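Local coordinates for protein tengpin (Thermoanaerobacter tengcongensis, PDB 2VH4) that probably inhibits serine proteases as a member of the serpin family, and is captured here in a latent conformation within a loop C-sheet polymer, at residues 18-23 with 69-74; 33-38 with 350-355. All blocks are in the same frame, centred on the assembly; numbering follows the deposited sequence.

Overall arrangement
The two contacts illustrate how a helix and the loop that leaves it can each pair with a distant part of the chain. Helix 15-32 supplies residues 18-23 to contact 1 near its beginning, and the loop that follows, 33-38, enters contact 2. Their partners come later, so the order along the chain is 18-23, 33-38, 69-74, 350-355, and the pairings cross. Centres lie 26 Å apart and the nearest atoms about 13 Å, without touching. Contact 1 joins helix 15-32 to the end of helix 59-70 and the turn that follows. Contact 2 reaches the segment after strand 330-342, the strand held between 164-177 and 314-326, consistent with the inserted reactive-centre loop of a latent serpin.

Contact 1: residues 18-23 with 69-74; sequences IYNTAD and LGKDIS
The side-chain amide of Asn20 gives ND2 to two acceptors at the turn that closes helix 59-70, so that the first helix of the serpin fold, 15-32, is held against the link between helices 59-70 and 75-88. The bond from Asn20 ND2 to Asp72 OD1 is 2.9 Å long and nearly straight at 168°; it runs in the amide plane but reaches the carboxylate from above its plane, the two flat groups standing 85° apart. A second, weak bond goes from Asn20 ND2 to Gly70 O at 2.7 Å. Ile73 adds an apolar touch, its CD1 lying 3.8 Å from Asn20 CB.

On the other branch of the amide, OD1 accepts a water that also receives the ammonium of Lys71. The aliphatic part of that lysine crosses Asp23 at about a right angle, CE 3.4 Å from Asp23 OD2, while its NZ stays beyond salt-bridge distance.

The turn of the backbone helps set these partners in place: Lys71 leaves the helix with a positive phi, and Gly70 O also receives Ile73 N at 2.8 Å. Asp72 CG lies between its backbone N and carbonyl carbon (chi1 64°), bringing OD1 to Asn20; Lys16 holds OD2 in a salt bridge. Between the segments, Leu69 O accepts two waters: one lies 2.6 Å from Asn20 O, and the other donates to Thr21 OG1 over 3.0 Å.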
ATOM      1  N   ILE A  18       9.724  -0.966  12.699  1.00  5.22           N
ATOM      2  CA  ILE A  18       9.358   0.392  12.343  1.00  5.51           C
ATOM      3  C   ILE A  18      10.272   0.909  11.237  1.00  6.09           C
ATOM      4  O   ILE A  18       9.803   1.317  10.173  1.00  5.91           O
ATOM      5  CB  ILE A  18       9.374   1.324  13.578  1.00  5.20           C
ATOM      6  CG1 ILE A  18       8.159   1.027  14.464  1.00  5.56           C
ATOM      7  CG2 ILE A  18       9.409   2.810  13.152  1.00  5.37           C
ATOM      8  CD1 ILE A  18       8.242   1.623  15.867  1.00  4.98           C
ATOM      9  N   TYR A  19      11.578   0.854  11.480  1.00  6.23           N
ATOM     10  CA  TYR A  19      12.548   1.418  10.547  1.00  5.27           C
ATOM     11  C   TYR A  19      12.770   0.585   9.287  1.00  4.78           C
ATOM     12  O   TYR A  19      13.044   1.149   8.227  1.00  6.06           O
ATOM     13  CB  TYR A  19      13.861   1.739  11.264  1.00  4.11           C
ATOM     14  CG  TYR A  19      13.763   2.979  12.127  1.00  4.37           C
ATOM     15  CD1 TYR A  19      13.448   2.894  13.488  1.00  6.76           C
ATOM     16  CD2 TYR A  19      13.968   4.239  11.582  1.00  3.02           C
ATOM     17  CE1 TYR A  19      13.355   4.042  14.285  1.00  2.00           C
ATOM     18  CE2 TYR A  19      13.887   5.385  12.363  1.00  4.13           C
ATOM     19  CZ  TYR A  19      13.576   5.282  13.712  1.00  4.27           C
ATOM     20  OH  TYR A  19      13.491   6.429  14.471  1.00  4.26           O
ATOM     21  N   ASN A  20      12.649  -0.737   9.394  1.00  3.67           N
ATOM     22  CA  ASN A  20      12.772  -1.605   8.221  1.00  4.19           C
ATOM     23  C   ASN A  20      11.576  -1.483   7.294  1.00  4.69           C
ATOM     24  O   ASN A  20      11.729  -1.476   6.074  1.00  4.28           O
ATOM     25  CB  ASN A  20      12.972  -3.071   8.611  1.00  3.35           C
ATOM     26  CG  ASN A  20      14.419  -3.413   8.877  1.00  4.12           C
ATOM     27  OD1 ASN A  20      15.238  -2.534   9.141  1.00  5.19           O
ATOM     28  ND2 ASN A  20      14.743  -4.701   8.817  1.00  5.93           N
ATOM     29  N   THR A  21      10.391  -1.389   7.887  1.00  5.04           N
ATOM     30  CA  THR A  21       9.152  -1.250   7.135  1.00  5.57           C
ATOM     31  C   THR A  21       9.036   0.167   6.577  1.00  6.06           C
ATOM     32  O   THR A  21       8.435   0.380   5.518  1.00  6.35           O
ATOM     33  CB  THR A  21       7.944  -1.619   8.017  1.00  5.91           C
ATOM     34  OG1 THR A  21       8.165  -2.926   8.565  1.00  2.70           O
ATOM     35  CG2 THR A  21       6.641  -1.607   7.223  1.00  2.99           C
ATOM     36  N   ALA A  22       9.631   1.123   7.287  1.00  5.74           N
ATOM     37  CA  ALA A  22       9.748   2.487   6.794  1.00  7.15           C
ATOM     38  C   ALA A  22      10.615   2.491   5.549  1.00  7.97           C
ATOM     39  O   ALA A  22      10.305   3.169   4.556  1.00  8.38           O
ATOM     40  CB  ALA A  22      10.348   3.390   7.855  1.00  6.52           C
ATOM     41  N   ASP A  23      11.696   1.715   5.605  1.00  8.17           N
ATOM     42  CA  ASP A  23      12.637   1.650   4.504  1.00  8.41           C
ATOM     43  C   ASP A  23      11.987   1.069   3.258  1.00  8.39           C
ATOM     44  O   ASP A  23      12.144   1.619   2.169  1.00 10.30           O
ATOM     45  CB  ASP A  23      13.876   0.848   4.877  1.00  7.93           C
ATOM     46  CG  ASP A  23      14.957   0.962   3.829  1.00 10.59           C
ATOM     47  OD1 ASP A  23      15.477   2.084   3.646  1.00 12.41           O
ATOM     48  OD2 ASP A  23      15.269  -0.058   3.175  1.00 10.61           O
ATOM     49  N   LEU A  69      11.363  -6.984   1.367  1.00  7.21           N
ATOM     50  CA  LEU A  69      10.314  -6.589   2.295  1.00  6.47           C
ATOM     51  C   LEU A  69      10.841  -6.203   3.667  1.00  7.47           C
ATOM     52  O   LEU A  69      10.440  -5.177   4.228  1.00  7.89           O
ATOM     53  CB  LEU A  69       9.274  -7.705   2.444  1.00  5.91           C
ATOM     54  CG  LEU A  69       8.378  -8.053   1.250  1.00  5.15           C
ATOM     55  CD1 LEU A  69       7.742  -9.406   1.472  1.00  5.53           C
ATOM     56  CD2 LEU A  69       7.307  -7.000   0.998  1.00  4.38           C
ATOM     57  N   GLY A  70      11.736  -7.029   4.206  1.00  8.02           N
ATOM     58  CA  GLY A  70      12.151  -6.901   5.591  1.00  7.40           C
ATOM     59  C   GLY A  70      13.615  -6.625   5.818  1.00  9.18           C
ATOM     60  O   GLY A  70      14.059  -6.590   6.972  1.00  9.50           O
ATOM     61  N   LYS A  71      14.370  -6.421   4.735  1.00  9.92           N
ATOM     62  CA  LYS A  71      15.821  -6.232   4.818  1.00 10.30           C
ATOM     63  C   LYS A  71      16.484  -7.458   5.432  1.00 10.41           C
ATOM     64  O   LYS A  71      16.910  -8.362   4.719  1.00 12.17           O
ATOM     65  CB  LYS A  71      16.170  -4.992   5.648  1.00 10.70           C
ATOM     66  CG  LYS A  71      16.570  -3.769   4.866  1.00 14.94           C
ATOM     67  CD  LYS A  71      17.357  -2.848   5.781  1.00 19.61           C
ATOM     68  CE  LYS A  71      17.604  -1.492   5.162  1.00 21.79           C
ATOM     69  NZ  LYS A  71      18.156  -0.552   6.179  1.00 23.71           N
ATOM     70  N   ASP A  72      16.536  -7.484   6.763  1.00 10.42           N
ATOM     71  CA  ASP A  72      17.207  -8.537   7.520  1.00 10.49           C
ATOM     72  C   ASP A  72      16.213  -9.305   8.394  1.00 10.11           C
ATOM     73  O   ASP A  72      16.592 -10.186   9.176  1.00  8.47           O
ATOM     74  CB  ASP A  72      18.321  -7.935   8.384  1.00 10.63           C
ATOM     75  CG  ASP A  72      17.790  -6.984   9.437  1.00 10.92           C
ATOM     76  OD1 ASP A  72      17.411  -5.849   9.082  1.00 13.00           O
ATOM     77  OD2 ASP A  72      17.751  -7.376  10.620  1.00 12.94           O
ATOM     78  N   ILE A  73      14.940  -8.951   8.265  1.00 10.11           N
ATOM     79  CA  ILE A  73      13.889  -9.662   8.961  1.00 10.67           C
ATOM     80  C   ILE A  73      13.588 -10.911   8.142  1.00 12.25           C
ATOM     81  O   ILE A  73      13.410 -10.835   6.924  1.00 12.30           O
ATOM     82  CB  ILE A  73      12.630  -8.786   9.160  1.00 10.08           C
ATOM     83  CG1 ILE A  73      12.947  -7.587  10.066  1.00 11.90           C
ATOM     84  CG2 ILE A  73      11.499  -9.597   9.771  1.00  8.99           C
ATOM     85  CD1 ILE A  73      11.951  -6.442   9.968  1.00  6.33           C
ATOM     86  N   SER A  74      13.572 -12.062   8.811  1.00 13.69           N
ATOM     87  CA  SER A  74      13.205 -13.317   8.159  1.00 14.76           C
ATOM     88  C   SER A  74      11.701 -13.299   7.960  1.00 13.63           C
ATOM     89  O   SER A  74      10.997 -12.591   8.682  1.00 14.24           O
ATOM     90  CB  SER A  74      13.619 -14.520   9.012  1.00 14.46           C
ATOM     91  OG  SER A  74      12.773 -14.659  10.140  1.00 15.24           O
TER
HETATM   92  O   HOH W   1      16.370   0.089   8.436  1.00 11.10           O
HETATM   93  O   HOH W   2      12.579  -3.351   4.470  1.00  2.00           O
HETATM   94  O   HOH W   3      10.307  -4.484   7.221  1.00  7.05           O

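Contact 2: residues 33-38 with 350-355; sequences IDDKEN and FKTVKL
Lys354 lies across the 33-38 loop and touches it with nearly every side-chain atom. Its CB sits 3.8 Å from Ile33 CD1, and CG keeps to the same methyl as the two side chains cross at about a right angle. Bends at chi2 (74°) and chi3 (92°) then curl the chain around the carbonyl of Asp34, with CD and CE each 3.4 Å from Asp34 O. At the tip, NZ donates to Lys36 O over 2.8 Å, tilted 35° from the carbonyl plane; NZ also donates weakly to a water that in turn donates to Glu37 O. With a leucine in its place, Lys36 O would probably lose its partner from 350-355, and the two loops their direct polar tie at this end.

In the serpin fold this joins the loop between helix 15-32 and strand 39-41 to the chain running from strand 330-342, probably the inserted reactive-centre loop, to strand 359-365. Glu37 O is itself bonded to Thr376 of strand 371-377, the antiparallel neighbour of both 39-41 and 359-365.

Further back, Thr352 OG1 donates to Asp35 OD1 at 3.0 Å, on the anti side of the carboxylate and somewhat out of its plane. Two waters bridge the segments: one links the backbone atoms Ile33 O and Lys354 N, 2.8 Å from the latter; the other donates to the carboxylate atom Asp34 OD2 and accepts Thr352 N at 2.9 Å.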
ATOM      1  N   ILE A  33       6.240   6.130  -8.058  1.00 14.56           N
ATOM      2  CA  ILE A  33       5.798   7.381  -8.675  1.00 13.51           C
ATOM      3  C   ILE A  33       6.203   7.474 -10.145  1.00 14.02           C
ATOM      4  O   ILE A  33       7.292   7.042 -10.533  1.00 13.21           O
ATOM      5  CB  ILE A  33       6.248   8.631  -7.887  1.00 12.94           C
ATOM      6  CG1 ILE A  33       7.779   8.744  -7.842  1.00 12.27           C
ATOM      7  CG2 ILE A  33       5.639   8.602  -6.482  1.00 11.84           C
ATOM      8  CD1 ILE A  33       8.293  10.143  -7.552  1.00 11.44           C
ATOM      9  N   ASP A  34       5.302   8.017 -10.958  1.00 14.59           N
ATOM     10  CA  ASP A  34       5.521   8.114 -12.394  1.00 14.82           C
ATOM     11  C   ASP A  34       4.989   9.436 -12.939  1.00 13.87           C
ATOM     12  O   ASP A  34       4.897  10.416 -12.197  1.00 13.18           O
ATOM     13  CB  ASP A  34       4.909   6.906 -13.114  1.00 15.45           C
ATOM     14  CG  ASP A  34       3.419   6.729 -12.835  1.00 19.84           C
ATOM     15  OD1 ASP A  34       2.861   7.429 -11.954  1.00 20.70           O
ATOM     16  OD2 ASP A  34       2.811   5.865 -13.512  1.00 23.36           O
ATOM     17  N   ASP A  35       4.653   9.462 -14.228  1.00 13.32           N
ATOM     18  CA  ASP A  35       4.164  10.677 -14.883  1.00 14.23           C
ATOM     19  C   ASP A  35       2.825  11.151 -14.317  1.00 14.70           C
ATOM     20  O   ASP A  35       2.474  12.322 -14.446  1.00 15.23           O
ATOM     21  CB  ASP A  35       4.049  10.474 -16.400  1.00 14.13           C
ATOM     22  CG  ASP A  35       2.689   9.928 -16.822  1.00 14.94           C
ATOM     23  OD1 ASP A  35       2.378   8.761 -16.493  1.00 13.44           O
ATOM     24  OD2 ASP A  35       1.931  10.667 -17.491  1.00 18.45           O
ATOM     25  N   LYS A  36       2.081  10.237 -13.699  1.00 15.54           N
ATOM     26  CA  LYS A  36       0.769  10.548 -13.149  1.00 16.00           C
ATOM     27  C   LYS A  36       0.869  11.592 -12.045  1.00 16.56           C
ATOM     28  O   LYS A  36       1.625  11.433 -11.080  1.00 16.81           O
ATOM     29  CB  LYS A  36       0.087   9.284 -12.641  1.00 16.46           C
ATOM     30  CG  LYS A  36      -0.324   8.315 -13.747  1.00 19.10           C
ATOM     31  CD  LYS A  36      -0.416   6.898 -13.194  1.00 21.66           C
ATOM     32  CE  LYS A  36      -1.068   5.943 -14.170  1.00 24.43           C
ATOM     33  NZ  LYS A  36      -1.054   4.550 -13.642  1.00 30.01           N
ATOM     34  N   GLU A  37       0.112  12.669 -12.220  1.00 16.08           N
ATOM     35  CA  GLU A  37       0.077  13.775 -11.282  1.00 16.57           C
ATOM     36  C   GLU A  37      -0.562  13.308  -9.969  1.00 15.52           C
ATOM     37  O   GLU A  37       0.002  13.509  -8.889  1.00 15.15           O
ATOM     38  CB  GLU A  37      -0.699  14.940 -11.903  1.00 16.02           C
ATOM     39  CG  GLU A  37      -0.644  16.241 -11.128  1.00 18.89           C
ATOM     40  CD  GLU A  37      -1.398  17.360 -11.833  1.00 18.98           C
ATOM     41  OE1 GLU A  37      -0.821  17.994 -12.747  1.00 20.93           O
ATOM     42  OE2 GLU A  37      -2.568  17.605 -11.469  1.00 22.60           O
ATOM     43  N   ASN A  38      -1.731  12.680 -10.070  1.00 13.90           N
ATOM     44  CA  ASN A  38      -2.351  12.037  -8.915  1.00 13.03           C
ATOM     45  C   ASN A  38      -1.869  10.596  -8.794  1.00 11.73           C
ATOM     46  O   ASN A  38      -2.020   9.801  -9.728  1.00 11.96           O
ATOM     47  CB  ASN A  38      -3.885  12.072  -9.005  1.00 13.04           C
ATOM     48  CG  ASN A  38      -4.460  13.483  -8.921  1.00 12.13           C
ATOM     49  OD1 ASN A  38      -3.874  14.384  -8.326  1.00 12.60           O
ATOM     50  ND2 ASN A  38      -5.634  13.667  -9.511  1.00 17.09           N
ATOM     51  N   PHE A 350       5.633  -1.277 -19.226  1.00 19.91           N
ATOM     52  CA  PHE A 350       6.279   0.012 -19.488  1.00 19.98           C
ATOM     53  C   PHE A 350       6.226   0.835 -18.208  1.00 20.49           C
ATOM     54  O   PHE A 350       5.365   0.605 -17.352  1.00 20.69           O
ATOM     55  CB  PHE A 350       5.594   0.799 -20.615  1.00 19.31           C
ATOM     56  CG  PHE A 350       5.467   0.049 -21.915  1.00 20.99           C
ATOM     57  CD1 PHE A 350       6.400  -0.919 -22.294  1.00 21.17           C
ATOM     58  CD2 PHE A 350       4.425   0.347 -22.788  1.00 22.30           C
ATOM     59  CE1 PHE A 350       6.275  -1.600 -23.502  1.00 19.07           C
ATOM     60  CE2 PHE A 350       4.292  -0.326 -24.001  1.00 23.58           C
ATOM     61  CZ  PHE A 350       5.219  -1.303 -24.358  1.00 20.82           C
ATOM     62  N   LYS A 351       7.132   1.802 -18.086  1.00 20.05           N
ATOM     63  CA  LYS A 351       7.211   2.630 -16.891  1.00 19.86           C
ATOM     64  C   LYS A 351       7.582   4.065 -17.251  1.00 19.19           C
ATOM     65  O   LYS A 351       8.494   4.296 -18.042  1.00 19.23           O
ATOM     66  CB  LYS A 351       8.244   2.047 -15.929  1.00 20.21           C
ATOM     67  CG  LYS A 351       7.964   2.313 -14.463  1.00 22.80           C
ATOM     68  CD  LYS A 351       9.090   1.754 -13.590  1.00 24.33           C
ATOM     69  CE  LYS A 351       8.783   1.892 -12.109  1.00 20.51           C
ATOM     70  NZ  LYS A 351       8.704   3.322 -11.695  1.00 24.37           N
ATOM     71  N   THR A 352       6.873   5.026 -16.671  1.00 18.50           N
ATOM     72  CA  THR A 352       7.180   6.436 -16.912  1.00 17.93           C
ATOM     73  C   THR A 352       7.883   7.083 -15.712  1.00 17.65           C
ATOM     74  O   THR A 352       7.744   6.631 -14.574  1.00 17.53           O
ATOM     75  CB  THR A 352       5.921   7.226 -17.321  1.00 17.73           C
ATOM     76  OG1 THR A 352       4.948   7.161 -16.274  1.00 20.18           O
ATOM     77  CG2 THR A 352       5.314   6.639 -18.585  1.00 17.30           C
ATOM     78  N   VAL A 353       8.652   8.133 -15.979  1.00 18.48           N
ATOM     79  CA  VAL A 353       9.406   8.831 -14.940  1.00 19.63           C
ATOM     80  C   VAL A 353       8.685  10.113 -14.514  1.00 19.49           C
ATOM     81  O   VAL A 353       8.172  10.849 -15.353  1.00 18.97           O
ATOM     82  CB  VAL A 353      10.851   9.183 -15.404  1.00 19.72           C
ATOM     83  CG1 VAL A 353      11.722   9.582 -14.213  1.00 19.21           C
ATOM     84  CG2 VAL A 353      11.488   8.011 -16.146  1.00 22.25           C
ATOM     85  N   LYS A 354       8.652  10.359 -13.206  1.00 20.20           N
ATOM     86  CA  LYS A 354       8.139  11.609 -12.647  1.00 20.13           C
ATOM     87  C   LYS A 354       9.065  12.780 -12.994  1.00 19.70           C
ATOM     88  O   LYS A 354      10.271  12.720 -12.763  1.00 19.28           O
ATOM     89  CB  LYS A 354       7.977  11.477 -11.125  1.00 19.99           C
ATOM     90  CG  LYS A 354       7.582  12.767 -10.409  1.00 22.31           C
ATOM     91  CD  LYS A 354       6.125  13.138 -10.641  1.00 23.15           C
ATOM     92  CE  LYS A 354       5.238  12.575  -9.554  1.00 22.62           C
ATOM     93  NZ  LYS A 354       3.803  12.763  -9.874  1.00 20.88           N
ATOM     94  N   LEU A 355       8.491  13.840 -13.551  1.00 20.14           N
ATOM     95  CA  LEU A 355       9.270  15.005 -13.970  1.00 20.14           C
ATOM     96  C   LEU A 355       8.821  16.297 -13.283  1.00 20.33           C
ATOM     97  O   LEU A 355       9.542  17.293 -13.294  1.00 20.67           O
ATOM     98  CB  LEU A 355       9.210  15.165 -15.491  1.00 20.35           C
TER
HETATM   99  O   HOH W   4       9.627   8.369 -11.525  1.00 10.63           O
HETATM  100  O   HOH W   5       4.322   4.328 -15.382  1.00 12.60           O
HETATM  101  O   HOH W   6       3.581  13.984 -13.066  1.00 10.16           O
HETATM  102  O   HOH W   7       2.082  15.123  -8.304  1.00  7.72           O